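Local coordinates for protein uncharacterized esterase YxiM (Bacillus subtilis, PDB 2O14) that probably hydrolyses ester bonds as a GDSL-family lipase or acylhydrolase, and carries a galactose-binding-like beta domain with a bound manganese ion, at residues A[64-69]-A[146-151]; A[70-75]-A[136-141]; A[93-98]-A[112-117]; A[104-109]-A[131-136]. All blocks are in the same frame, centred on the assembly; numbering follows the deposited sequence.

Contact 1: A[64-69]-A[146-151]; sequences SDAVEF and TLSALK. With MN (manganese (II) ion), chain B.
Val67 and Leu147 stand side by side and point the same way on one face of the sheet, Val67 CG2 lying 4.0 Å from Leu147 CB. Their backbones form an antiparallel hydrogen-bonded pair, with Val67 N to Leu147 O at 3.1 Å and Leu147 N to Val67 O at 2.9 Å. The Phe69 ring, its CG anti to the carbonyl carbon (chi1 -68°), slants across Leu147 and takes Leu147 CB at its edge, in plane, 3.9 Å from Phe69 CE2. On the other face Thr146 CG2 meets the aliphatic stem of Glu68, while Thr146 OG1 turns to Asn97 O. Farther along, Ser148 OG donates to Asp65 O at 2.8 Å, reaching it from above the carbonyl plane, and packs against Ala66 CB. With an alanine here, Asp65 O would probably lose this donor, and Ala66 CB the oxygen packed against it. Ser148 and Ala149, both opposite Thr94, make a classic beta bulge. Asp65 grips manganese with both carboxylate oxygens, OD1 at 2.3 Å and OD2 at 2.4 Å, beside Asp19, Ser24 and two waters. The serine thus ties down the backbone of a metal ligand, and the ion probably favours a charged Asp65 carboxylate despite its burial.

Contact 2: A[70-75]-A[136-141]; sequences LAYGTK and VTEGKA. With SO4 (sulfate ion), chain C.
Tyr72 lies against Thr137 and Glu138, and its side chain can be followed outward along the end of strand 131-138. CB starts the contact 3.3 Å from Thr137 OG1 and also touches Thr137 CB. With chi1 at 49°, CG is wedged between the backbone N and the carbonyl carbon of Tyr72, which carries the ring along the strand toward Glu138. One ring edge does most of the touching: CD2 passes Thr137 OG1 and Glu138 N, and the next atom out, CE2, comes within 3.2 Å of Glu138 OE2 while resting on Glu138 CB and CG. That carboxylate oxygen lies at the ring's edge, near its plane, although the ring and carboxylate planes are 55° apart. At the tip, water 3 is modelled doubtfully close to Tyr72 OH, and its bond to Glu138 OE2 is weak.

Next to Tyr72 in the chain, Gly73 N donates to Thr137 OG1 at 2.8 Å, with a bent angle of 136° at the hydrogen. The hydroxyl is brought there by the first torsion of Thr137, which sets OG1 anti to that residue's backbone N. Gly73 has a positive phi at which a CB would press on the carbonyl of Tyr72. Lys140, beyond the strand, binds a sulfate probably left from crystallisation, NZ to O2 at 2.9 Å, a group that Arg100 also holds.

Tyr72 meets the Phe145 ring edge-to-face. The loop 70-75, between strands 65-69 and 80-83, joins strand 131-138 through Tyr72 and Gly73, and Thr74 touches Phe109 of strand 108-115. Thr137 packs on Ala104 of the adjacent strand 100-105 and on Phe109 one strand further on.

Contact 3: A[93-98]-A[112-117]; sequences VTLGNT and INMTGD
The backbone of 93-98 runs from strand into loop and comes closest to 112-117 at Asn97 and Asp117, whose CA atoms are 4.0 Å apart. Asp117 OD1 accepts from Thr98 N at 2.9 Å, the donor arriving on the anti side and 27° out of the carboxylate plane. The Asp117 carboxylate is stacked on the flat amide group of Asn97, their planes 20° apart, while Asp117 OD2 is taken by Ser58 OG. A weak bond, Gly116 N to Thr98 O at 3.2 Å, and a CA-H...O contact from Asp117 CA to Gly96 O close the backbone join. Thr98 CG2 lies 3.8 Å from Met114 O. Deeper in, Leu95 and the selenomethionine Met114 cross at a slant: a chi3 of -63° bends Met114 CE back onto Leu95 CD1, a tight 3.3 Å contact, with Leu95 CD2 beside it. Replacing Leu95 by alanine would probably open a gap under Met114 CE and set that methyl free to turn. The Asp117 carboxylate thus ties its own loop to the backbone at Thr98 and to Ser58, while apolar packing between strands 87-95 and 108-115 joins the two sheets of the beta domain. Bonding at both oxygens is consistent with a charged Asp117.

Contact 4: A[104-109]-A[131-136]; sequences AAEGVF and QLNLLV
A chi1 of -57° and a bend at chi2 (-50°) curl the Glu106 side chain back over strand 131-138, bringing OE1 to Asn133 N at 2.9 Å. The N-H points almost straight at the oxygen and meets it nearly along its C-O axis. Glu106 N in turn donates to Asn133 O at 3.1 Å, in the carbonyl plane, so the glutamate clasps both backbone polar groups of Asn133. The two side chains cross at about a right angle, carboxylate and amide planes 25° apart. Asn133 OD1 stays 3.4 Å from Glu106 OE1, two acceptors with no bond between them, while Asn133 ND2 serves Gln131 OE1 at 3.0 Å and also Asn81.

Glu106 belongs to a type I' turn from Ala105 to Val108, the tight hairpin linking strands 100-105 and 108-115. Water 4 bridges this turn to the neighbouring strand, accepting from Gly107 N and donating to Asn133 O. Before the turn, Ala104 and Leu135 are an antiparallel hydrogen-bonded pair, with Ala104 N to Leu135 O at 2.9 Å and Leu135 N to Ala104 O at 3.0 Å. On their face Ala104 CB touches Leu135 CD2 at 3.6 Å. Ala105 and Leu134 form the following non-hydrogen-bonded pair on the other face, where Ala105 CB also meets Leu132 CD1 and strand 120-127 adds Ile125.

The glutamate carboxylate therefore continues the ladder of strand pairing past the point where the backbone turns away. Its oxygen replaces a main-chain carbonyl as acceptor for Asn133 N, and that bond would probably favour the charged form of Glu106.

In the fold
All four contacts belong to the galactose-binding-like beta domain. Contacts 2 and 4 share Val136 and strand 131-138 of the five-stranded antiparallel sheet, their centres 11 Å apart, and Lys75 NZ probably bonds to Gly107 O (2.6 Å) between them. Contacts 1 and 3, with centres 9 Å apart, meet in the other sheet, where Ser148 N lies 2.8 Å from Thr94 O. Val136 CG2 joins the sheets, packing 3.8 Å from Leu147 CB of contact 1 and 3.8 Å from Leu95 CD2 of contact 3. Manganese is bound in contact 1, near the Gly96 end of contact 3. At contact 3's other end, Thr115's side chain is about 11 Å from that of Ser171, the nucleophile by similarity.

Contact 1: A[64-69]-A[146-151]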
loop_
_atom_site.group_PDB
_atom_site.type_symbol
_atom_site.label_atom_id
_atom_site.label_comp_id
_atom_site.label_asym_id
_atom_site.label_seq_id
_atom_site.Cartn_x
_atom_site.Cartn_y
_atom_site.Cartn_z
ATOM N N SER A 64 13.214 -10.883 -18.243
ATOM C CA SER A 64 13.209 -12.186 -18.902
ATOM C C SER A 64 13.532 -13.321 -17.925
ATOM O O SER A 64 13.316 -14.492 -18.229
ATOM C CB SER A 64 14.238 -12.203 -20.033
ATOM O OG SER A 64 15.550 -12.197 -19.492
ATOM N N ASP A 65 14.072 -12.979 -16.761
ATOM C CA ASP A 65 14.405 -14.001 -15.772
ATOM C C ASP A 65 14.244 -13.475 -14.350
ATOM O O ASP A 65 14.083 -12.271 -14.144
ATOM C CB ASP A 65 15.833 -14.519 -15.995
ATOM C CG ASP A 65 16.877 -13.410 -15.992
ATOM O OD1 ASP A 65 16.523 -12.236 -15.761
ATOM O OD2 ASP A 65 18.064 -13.716 -16.219
ATOM N N ALA A 66 14.291 -14.375 -13.372
ATOM C CA ALA A 66 14.123 -13.974 -11.982
ATOM C C ALA A 66 14.518 -15.069 -11.006
ATOM O O ALA A 66 14.951 -16.145 -11.403
ATOM C CB ALA A 66 12.664 -13.584 -11.740
ATOM N N VAL A 67 14.387 -14.761 -9.720
ATOM C CA VAL A 67 14.653 -15.722 -8.659
ATOM C C VAL A 67 13.321 -15.846 -7.941
ATOM O O VAL A 67 12.550 -14.882 -7.885
ATOM C CB VAL A 67 15.707 -15.223 -7.637
ATOM C CG1 VAL A 67 17.111 -15.333 -8.227
ATOM C CG2 VAL A 67 15.401 -13.794 -7.235
ATOM N N GLU A 68 13.036 -17.029 -7.415
ATOM C CA GLU A 68 11.794 -17.249 -6.688
ATOM C C GLU A 68 12.080 -17.519 -5.215
ATOM O O GLU A 68 12.958 -18.315 -4.879
ATOM C CB GLU A 68 11.037 -18.437 -7.271
ATOM C CG GLU A 68 9.705 -18.671 -6.601
ATOM C CD GLU A 68 8.938 -19.811 -7.220
ATOM O OE1 GLU A 68 9.323 -20.262 -8.322
ATOM O OE2 GLU A 68 7.940 -20.246 -6.607
ATOM N N PHE A 69 11.353 -16.841 -4.339
ATOM C CA PHE A 69 11.530 -17.049 -2.908
ATOM C C PHE A 69 10.642 -18.224 -2.512
ATOM O O PHE A 69 9.412 -18.118 -2.534
ATOM C CB PHE A 69 11.128 -15.791 -2.145
ATOM C CG PHE A 69 12.056 -14.628 -2.367
ATOM C CD1 PHE A 69 13.017 -14.295 -1.418
ATOM C CD2 PHE A 69 11.975 -13.867 -3.533
ATOM C CE1 PHE A 69 13.883 -13.216 -1.623
ATOM C CE2 PHE A 69 12.837 -12.786 -3.746
ATOM C CZ PHE A 69 13.789 -12.463 -2.791
ATOM N N THR A 146 8.300 -13.976 -7.049
ATOM C CA THR A 146 9.507 -13.793 -7.841
ATOM C C THR A 146 10.034 -12.368 -7.928
ATOM O O THR A 146 9.277 -11.402 -7.813
ATOM C CB THR A 146 9.251 -14.262 -9.269
ATOM O OG1 THR A 146 8.228 -13.444 -9.845
ATOM C CG2 THR A 146 8.786 -15.709 -9.283
ATOM N N LEU A 147 11.337 -12.252 -8.168
ATOM C CA LEU A 147 11.992 -10.952 -8.272
ATOM C C LEU A 147 12.898 -10.917 -9.510
ATOM O O LEU A 147 13.793 -11.746 -9.641
ATOM C CB LEU A 147 12.814 -10.693 -6.999
ATOM C CG LEU A 147 13.578 -9.364 -6.946
ATOM C CD1 LEU A 147 12.605 -8.198 -7.018
ATOM C CD2 LEU A 147 14.407 -9.293 -5.675
ATOM N N SER A 148 12.668 -9.966 -10.415
ATOM C CA SER A 148 13.485 -9.853 -11.626
ATOM C C SER A 148 14.602 -8.832 -11.509
ATOM O O SER A 148 15.681 -9.031 -12.053
ATOM C CB SER A 148 12.624 -9.478 -12.845
ATOM O OG SER A 148 11.944 -10.598 -13.380
ATOM N N ALA A 149 14.354 -7.728 -10.817
ATOM C CA ALA A 149 15.395 -6.717 -10.697
ATOM C C ALA A 149 15.192 -5.750 -9.549
ATOM O O ALA A 149 14.097 -5.626 -9.014
ATOM C CB ALA A 149 15.500 -5.931 -12.003
ATOM N N LEU A 150 16.268 -5.067 -9.183
ATOM C CA LEU A 150 16.225 -4.065 -8.133
ATOM C C LEU A 150 17.111 -2.899 -8.529
ATOM O O LEU A 150 18.189 -3.093 -9.098
ATOM C CB LEU A 150 16.742 -4.613 -6.805
ATOM C CG LEU A 150 15.888 -5.541 -5.949
ATOM C CD1 LEU A 150 16.635 -5.832 -4.642
ATOM C CD2 LEU A 150 14.545 -4.888 -5.657
ATOM N N LYS A 151 16.639 -1.691 -8.248
ATOM C CA LYS A 151 17.399 -0.478 -8.493
ATOM C C LYS A 151 17.367 0.235 -7.152
ATOM O O LYS A 151 16.300 0.634 -6.675
ATOM C CB LYS A 151 16.748 0.398 -9.565
ATOM C CG LYS A 151 17.092 0.006 -10.991
ATOM C CD LYS A 151 16.611 1.075 -11.962
ATOM C CE LYS A 151 17.083 0.800 -13.379
ATOM N NZ LYS A 151 16.694 1.910 -14.301
HETATM MN MN MN B . 18.665 -11.427 -16.117
HETATM O O HOH W 1 20.013 -12.023 -14.294
HETATM O O HOH W 2 17.777 -10.742 -17.963
#

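Contact 2: A[70-75]-A[136-141]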
loop_
_atom_site.group_PDB
_atom_site.type_symbol
_atom_site.label_atom_id
_atom_site.label_comp_id
_atom_site.label_asym_id
_atom_site.label_seq_id
_atom_site.Cartn_x
_atom_site.Cartn_y
_atom_site.Cartn_z
ATOM N N LEU A 70 11.275 -19.343 -2.168
ATOM C CA LEU A 70 10.567 -20.557 -1.775
ATOM C C LEU A 70 10.110 -20.494 -0.317
ATOM O O LEU A 70 9.139 -21.140 0.075
ATOM C CB LEU A 70 11.463 -21.774 -2.002
ATOM C CG LEU A 70 11.924 -21.954 -3.450
ATOM C CD1 LEU A 70 12.788 -23.204 -3.565
ATOM C CD2 LEU A 70 10.714 -22.054 -4.361
ATOM N N ALA A 71 10.835 -19.726 0.483
ATOM C CA ALA A 71 10.491 -19.517 1.878
ATOM C C ALA A 71 10.180 -18.027 1.911
ATOM O O ALA A 71 10.866 -17.238 1.262
ATOM C CB ALA A 71 11.675 -19.842 2.771
ATOM N N TYR A 72 9.134 -17.634 2.630
ATOM C CA TYR A 72 8.778 -16.223 2.696
ATOM C C TYR A 72 8.183 -15.829 4.043
ATOM O O TYR A 72 8.258 -16.587 5.006
ATOM C CB TYR A 72 7.808 -15.871 1.560
ATOM C CG TYR A 72 6.657 -16.832 1.448
ATOM C CD1 TYR A 72 6.780 -18.012 0.719
ATOM C CD2 TYR A 72 5.469 -16.596 2.125
ATOM C CE1 TYR A 72 5.742 -18.935 0.675
ATOM C CE2 TYR A 72 4.430 -17.509 2.091
ATOM C CZ TYR A 72 4.573 -18.674 1.368
ATOM O OH TYR A 72 3.549 -19.587 1.367
ATOM N N GLY A 73 7.582 -14.642 4.091
ATOM C CA GLY A 73 7.016 -14.121 5.327
ATOM C C GLY A 73 7.899 -12.951 5.741
ATOM O O GLY A 73 9.118 -13.012 5.567
ATOM N N THR A 74 7.307 -11.895 6.291
ATOM C CA THR A 74 8.071 -10.707 6.676
ATOM C C THR A 74 9.259 -10.936 7.613
ATOM O O THR A 74 10.190 -10.136 7.638
ATOM C CB THR A 74 7.149 -9.627 7.301
ATOM O OG1 THR A 74 6.610 -10.103 8.541
ATOM C CG2 THR A 74 6.000 -9.291 6.343
ATOM N N LYS A 75 9.233 -12.020 8.381
ATOM C CA LYS A 75 10.327 -12.318 9.307
ATOM C C LYS A 75 11.262 -13.395 8.773
ATOM O O LYS A 75 12.210 -13.796 9.441
ATOM C CB LYS A 75 9.766 -12.762 10.660
ATOM C CG LYS A 75 9.675 -11.649 11.695
ATOM C CD LYS A 75 8.910 -10.444 11.187
ATOM C CE LYS A 75 8.846 -9.373 12.259
ATOM N NZ LYS A 75 8.078 -8.192 11.831
ATOM N N VAL A 136 10.396 -11.067 -1.579
ATOM C CA VAL A 136 9.077 -10.909 -2.173
ATOM C C VAL A 136 8.314 -11.928 -1.352
ATOM O O VAL A 136 8.810 -13.033 -1.127
ATOM C CB VAL A 136 9.082 -11.284 -3.666
ATOM C CG1 VAL A 136 7.679 -11.139 -4.255
ATOM C CG2 VAL A 136 10.056 -10.379 -4.406
ATOM N N THR A 137 7.123 -11.574 -0.895
ATOM C CA THR A 137 6.397 -12.484 -0.031
ATOM C C THR A 137 4.895 -12.572 -0.242
ATOM O O THR A 137 4.301 -11.879 -1.077
ATOM C CB THR A 137 6.655 -12.114 1.445
ATOM O OG1 THR A 137 6.102 -13.116 2.309
ATOM C CG2 THR A 137 6.024 -10.768 1.757
ATOM N N GLU A 138 4.288 -13.418 0.575
ATOM C CA GLU A 138 2.871 -13.680 0.515
ATOM C C GLU A 138 1.952 -12.509 0.302
ATOM O O GLU A 138 1.871 -11.566 1.097
ATOM C CB GLU A 138 2.408 -14.449 1.747
ATOM C CG GLU A 138 1.298 -15.436 1.434
ATOM C CD GLU A 138 0.956 -16.323 2.611
ATOM O OE1 GLU A 138 0.378 -15.808 3.590
ATOM O OE2 GLU A 138 1.275 -17.532 2.560
ATOM N N GLY A 139 1.292 -12.606 -0.840
ATOM C CA GLY A 139 0.282 -11.681 -1.260
ATOM C C GLY A 139 -0.747 -12.786 -1.358
ATOM O O GLY A 139 -1.463 -13.059 -0.397
ATOM N N LYS A 140 -0.771 -13.480 -2.491
ATOM C CA LYS A 140 -1.702 -14.585 -2.663
ATOM C C LYS A 140 -0.977 -15.901 -2.385
ATOM O O LYS A 140 -0.060 -16.287 -3.110
ATOM C CB LYS A 140 -2.275 -14.599 -4.080
ATOM C CG LYS A 140 -3.340 -15.661 -4.296
ATOM C CD LYS A 140 -3.931 -15.572 -5.692
ATOM C CE LYS A 140 -4.989 -16.638 -5.921
ATOM N NZ LYS A 140 -6.138 -16.489 -4.984
ATOM N N ALA A 141 -1.387 -16.578 -1.319
ATOM C CA ALA A 141 -0.783 -17.845 -0.948
ATOM C C ALA A 141 -0.950 -18.855 -2.076
ATOM O O ALA A 141 -2.018 -18.956 -2.679
ATOM C CB ALA A 141 -1.426 -18.377 0.332
HETATM S S SO4 C . -7.095 -12.672 -5.789
HETATM O O1 SO4 C . -5.681 -12.455 -6.153
HETATM O O2 SO4 C . -7.448 -14.095 -5.972
HETATM O O3 SO4 C . -7.944 -11.831 -6.659
HETATM O O4 SO4 C . -7.316 -12.305 -4.378
HETATM O O HOH W 3 1.584 -19.541 -0.085
#

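Contact 3: A[93-98]-A[112-117]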
loop_
_atom_site.group_PDB
_atom_site.type_symbol
_atom_site.label_atom_id
_atom_site.label_comp_id
_atom_site.label_asym_id
_atom_site.label_seq_id
_atom_site.Cartn_x
_atom_site.Cartn_y
_atom_site.Cartn_z
ATOM N N VAL A 93 11.384 -1.731 -7.369
ATOM C CA VAL A 93 11.228 -3.178 -7.442
ATOM C C VAL A 93 10.599 -3.625 -8.752
ATOM O O VAL A 93 9.631 -3.027 -9.215
ATOM C CB VAL A 93 10.327 -3.706 -6.301
ATOM C CG1 VAL A 93 10.203 -5.224 -6.389
ATOM C CG2 VAL A 93 10.883 -3.286 -4.959
ATOM N N THR A 94 11.156 -4.682 -9.338
ATOM C CA THR A 94 10.634 -5.248 -10.577
ATOM C C THR A 94 10.506 -6.749 -10.342
ATOM O O THR A 94 11.509 -7.451 -10.233
ATOM C CB THR A 94 11.590 -5.025 -11.767
ATOM O OG1 THR A 94 11.887 -3.628 -11.895
ATOM C CG2 THR A 94 10.941 -5.522 -13.057
ATOM N N LEU A 95 9.272 -7.236 -10.265
ATOM C CA LEU A 95 9.019 -8.649 -10.020
ATOM C C LEU A 95 9.133 -9.522 -11.264
ATOM O O LEU A 95 9.297 -9.027 -12.379
ATOM C CB LEU A 95 7.617 -8.834 -9.420
ATOM C CG LEU A 95 7.230 -8.033 -8.172
ATOM C CD1 LEU A 95 5.834 -8.447 -7.702
ATOM C CD2 LEU A 95 8.263 -8.275 -7.073
ATOM N N GLY A 96 9.044 -10.832 -11.054
ATOM C CA GLY A 96 9.084 -11.781 -12.155
ATOM C C GLY A 96 7.635 -12.099 -12.477
ATOM O O GLY A 96 6.775 -11.224 -12.347
ATOM N N ASN A 97 7.343 -13.328 -12.890
ATOM C CA ASN A 97 5.957 -13.685 -13.190
ATOM C C ASN A 97 5.206 -13.612 -11.870
ATOM O O ASN A 97 5.582 -14.259 -10.890
ATOM C CB ASN A 97 5.888 -15.080 -13.805
ATOM C CG ASN A 97 6.511 -15.124 -15.184
ATOM O OD1 ASN A 97 6.574 -16.176 -15.817
ATOM N ND2 ASN A 97 6.976 -13.968 -15.660
ATOM N N THR A 98 4.143 -12.818 -11.854
ATOM C CA THR A 98 3.394 -12.580 -10.631
ATOM C C THR A 98 1.876 -12.600 -10.732
ATOM O O THR A 98 1.303 -12.048 -11.663
ATOM C CB THR A 98 3.790 -11.196 -10.056
ATOM O OG1 THR A 98 5.195 -11.184 -9.770
ATOM C CG2 THR A 98 2.993 -10.877 -8.790
ATOM N N ILE A 112 2.369 -3.354 -0.894
ATOM C CA ILE A 112 1.282 -4.317 -0.772
ATOM C C ILE A 112 0.593 -4.757 -2.060
ATOM O O ILE A 112 0.139 -3.935 -2.857
ATOM C CB ILE A 112 0.175 -3.795 0.192
ATOM C CG1 ILE A 112 0.757 -3.526 1.585
ATOM C CG2 ILE A 112 -0.958 -4.811 0.274
ATOM C CD1 ILE A 112 1.342 -4.762 2.278
ATOM N N ASN A 113 0.515 -6.072 -2.239
ATOM C CA ASN A 113 -0.161 -6.691 -3.374
ATOM C C ASN A 113 0.076 -6.154 -4.781
ATOM O O ASN A 113 -0.861 -5.701 -5.441
ATOM C CB ASN A 113 -1.675 -6.717 -3.113
ATOM C CG ASN A 113 -2.055 -7.629 -1.957
ATOM O OD1 ASN A 113 -3.069 -7.415 -1.298
ATOM N ND2 ASN A 113 -1.249 -8.663 -1.716
HETATM N N MSE A 114 1.318 -6.215 -5.247
HETATM C CA MSE A 114 1.630 -5.802 -6.608
HETATM C C MSE A 114 1.115 -6.976 -7.452
HETATM O O MSE A 114 1.128 -8.119 -6.989
HETATM C CB MSE A 114 3.145 -5.649 -6.786
HETATM C CG MSE A 114 3.781 -4.538 -5.962
HETATM SE SE MSE A 114 5.730 -4.693 -5.959
HETATM C CE MSE A 114 5.812 -6.413 -5.079
ATOM N N THR A 115 0.655 -6.715 -8.671
ATOM C CA THR A 115 0.148 -7.802 -9.512
ATOM C C THR A 115 0.682 -7.742 -10.937
ATOM O O THR A 115 1.150 -6.697 -11.392
ATOM C CB THR A 115 -1.404 -7.799 -9.576
ATOM O OG1 THR A 115 -1.855 -6.644 -10.295
ATOM C CG2 THR A 115 -2.009 -7.784 -8.169
ATOM N N GLY A 116 0.616 -8.873 -11.637
ATOM C CA GLY A 116 1.086 -8.919 -13.009
ATOM C C GLY A 116 2.577 -9.165 -13.157
ATOM O O GLY A 116 3.382 -8.669 -12.357
ATOM N N ASP A 117 2.943 -9.936 -14.180
ATOM C CA ASP A 117 4.342 -10.243 -14.457
ATOM C C ASP A 117 5.118 -8.944 -14.646
ATOM O O ASP A 117 4.643 -8.027 -15.313
ATOM C CB ASP A 117 4.476 -11.064 -15.744
ATOM C CG ASP A 117 3.754 -12.389 -15.681
ATOM O OD1 ASP A 117 3.306 -12.777 -14.581
ATOM O OD2 ASP A 117 3.648 -13.048 -16.739
#

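Contact 4: A[104-109]-A[131-136]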
loop_
_atom_site.group_PDB
_atom_site.type_symbol
_atom_site.label_atom_id
_atom_site.label_comp_id
_atom_site.label_asym_id
_atom_site.label_seq_id
_atom_site.Cartn_x
_atom_site.Cartn_y
_atom_site.Cartn_z
ATOM N N ALA A 104 8.770 -7.186 1.199
ATOM C CA ALA A 104 9.108 -6.987 2.607
ATOM C C ALA A 104 10.585 -6.610 2.723
ATOM O O ALA A 104 11.415 -7.067 1.945
ATOM C CB ALA A 104 8.835 -8.267 3.399
ATOM N N ALA A 105 10.909 -5.773 3.699
ATOM C CA ALA A 105 12.288 -5.360 3.901
ATOM C C ALA A 105 12.413 -4.901 5.338
ATOM O O ALA A 105 11.524 -4.233 5.857
ATOM C CB ALA A 105 12.646 -4.235 2.949
ATOM N N GLU A 106 13.512 -5.277 5.982
ATOM C CA GLU A 106 13.747 -4.914 7.372
ATOM C C GLU A 106 12.669 -5.476 8.302
ATOM O O GLU A 106 12.295 -4.840 9.289
ATOM C CB GLU A 106 13.820 -3.393 7.514
ATOM C CG GLU A 106 14.892 -2.753 6.638
ATOM C CD GLU A 106 16.252 -3.429 6.784
ATOM O OE1 GLU A 106 16.630 -4.207 5.879
ATOM O OE2 GLU A 106 16.935 -3.190 7.811
ATOM N N GLY A 107 12.163 -6.662 7.966
ATOM C CA GLY A 107 11.159 -7.317 8.790
ATOM C C GLY A 107 9.704 -6.891 8.681
ATOM O O GLY A 107 8.870 -7.379 9.450
ATOM N N VAL A 108 9.378 -6.007 7.742
ATOM C CA VAL A 108 7.993 -5.553 7.587
ATOM C C VAL A 108 7.596 -5.323 6.131
ATOM O O VAL A 108 8.455 -5.211 5.255
ATOM C CB VAL A 108 7.735 -4.231 8.353
ATOM C CG1 VAL A 108 8.010 -4.423 9.836
ATOM C CG2 VAL A 108 8.610 -3.120 7.794
ATOM N N PHE A 109 6.291 -5.254 5.877
ATOM C CA PHE A 109 5.804 -5.005 4.526
ATOM C C PHE A 109 6.243 -3.620 4.056
ATOM O O PHE A 109 6.285 -2.675 4.851
ATOM C CB PHE A 109 4.278 -5.068 4.488
ATOM C CG PHE A 109 3.724 -6.461 4.529
ATOM C CD1 PHE A 109 4.084 -7.394 3.562
ATOM C CD2 PHE A 109 2.801 -6.828 5.500
ATOM C CE1 PHE A 109 3.530 -8.675 3.556
ATOM C CE2 PHE A 109 2.238 -8.108 5.505
ATOM C CZ PHE A 109 2.603 -9.034 4.528
ATOM N N GLN A 131 22.849 -2.456 6.195
ATOM C CA GLN A 131 22.494 -3.541 5.282
ATOM C C GLN A 131 20.989 -3.625 5.032
ATOM O O GLN A 131 20.187 -3.486 5.960
ATOM C CB GLN A 131 22.991 -4.878 5.847
ATOM C CG GLN A 131 22.828 -6.058 4.909
ATOM C CD GLN A 131 23.291 -7.362 5.539
ATOM O OE1 GLN A 131 22.621 -7.916 6.404
ATOM N NE2 GLN A 131 24.449 -7.848 5.110
ATOM N N LEU A 132 20.616 -3.853 3.775
ATOM C CA LEU A 132 19.209 -3.969 3.386
ATOM C C LEU A 132 18.877 -5.445 3.170
ATOM O O LEU A 132 19.609 -6.151 2.476
ATOM C CB LEU A 132 18.959 -3.193 2.088
ATOM C CG LEU A 132 17.574 -3.334 1.445
ATOM C CD1 LEU A 132 16.513 -2.700 2.335
ATOM C CD2 LEU A 132 17.581 -2.673 0.077
ATOM N N ASN A 133 17.780 -5.910 3.767
ATOM C CA ASN A 133 17.365 -7.306 3.628
ATOM C C ASN A 133 15.938 -7.317 3.106
ATOM O O ASN A 133 14.994 -6.945 3.812
ATOM C CB ASN A 133 17.466 -8.026 4.975
ATOM C CG ASN A 133 18.761 -7.695 5.708
ATOM O OD1 ASN A 133 18.858 -6.668 6.374
ATOM N ND2 ASN A 133 19.767 -8.551 5.562
ATOM N N LEU A 134 15.795 -7.759 1.863
ATOM C CA LEU A 134 14.507 -7.762 1.182
ATOM C C LEU A 134 14.084 -9.114 0.609
ATOM O O LEU A 134 14.917 -9.971 0.316
ATOM C CB LEU A 134 14.570 -6.706 0.063
ATOM C CG LEU A 134 13.443 -6.486 -0.947
ATOM C CD1 LEU A 134 13.641 -5.141 -1.633
ATOM C CD2 LEU A 134 13.429 -7.617 -1.973
ATOM N N LEU A 135 12.776 -9.305 0.477
ATOM C CA LEU A 135 12.238 -10.526 -0.115
ATOM C C LEU A 135 10.871 -10.201 -0.693
ATOM O O LEU A 135 10.277 -9.168 -0.367
ATOM C CB LEU A 135 12.096 -11.658 0.915
ATOM C CG LEU A 135 10.958 -11.626 1.950
ATOM C CD1 LEU A 135 10.593 -13.052 2.337
ATOM C CD2 LEU A 135 11.366 -10.820 3.182
ATOM N N VAL A 136 10.396 -11.067 -1.579
ATOM C CA VAL A 136 9.077 -10.909 -2.173
ATOM C C VAL A 136 8.314 -11.928 -1.352
ATOM O O VAL A 136 8.810 -13.033 -1.127
ATOM C CB VAL A 136 9.082 -11.284 -3.666
ATOM C CG1 VAL A 136 7.679 -11.139 -4.255
ATOM C CG2 VAL A 136 10.056 -10.379 -4.406
HETATM O O HOH W 4 13.122 -8.320 5.605
#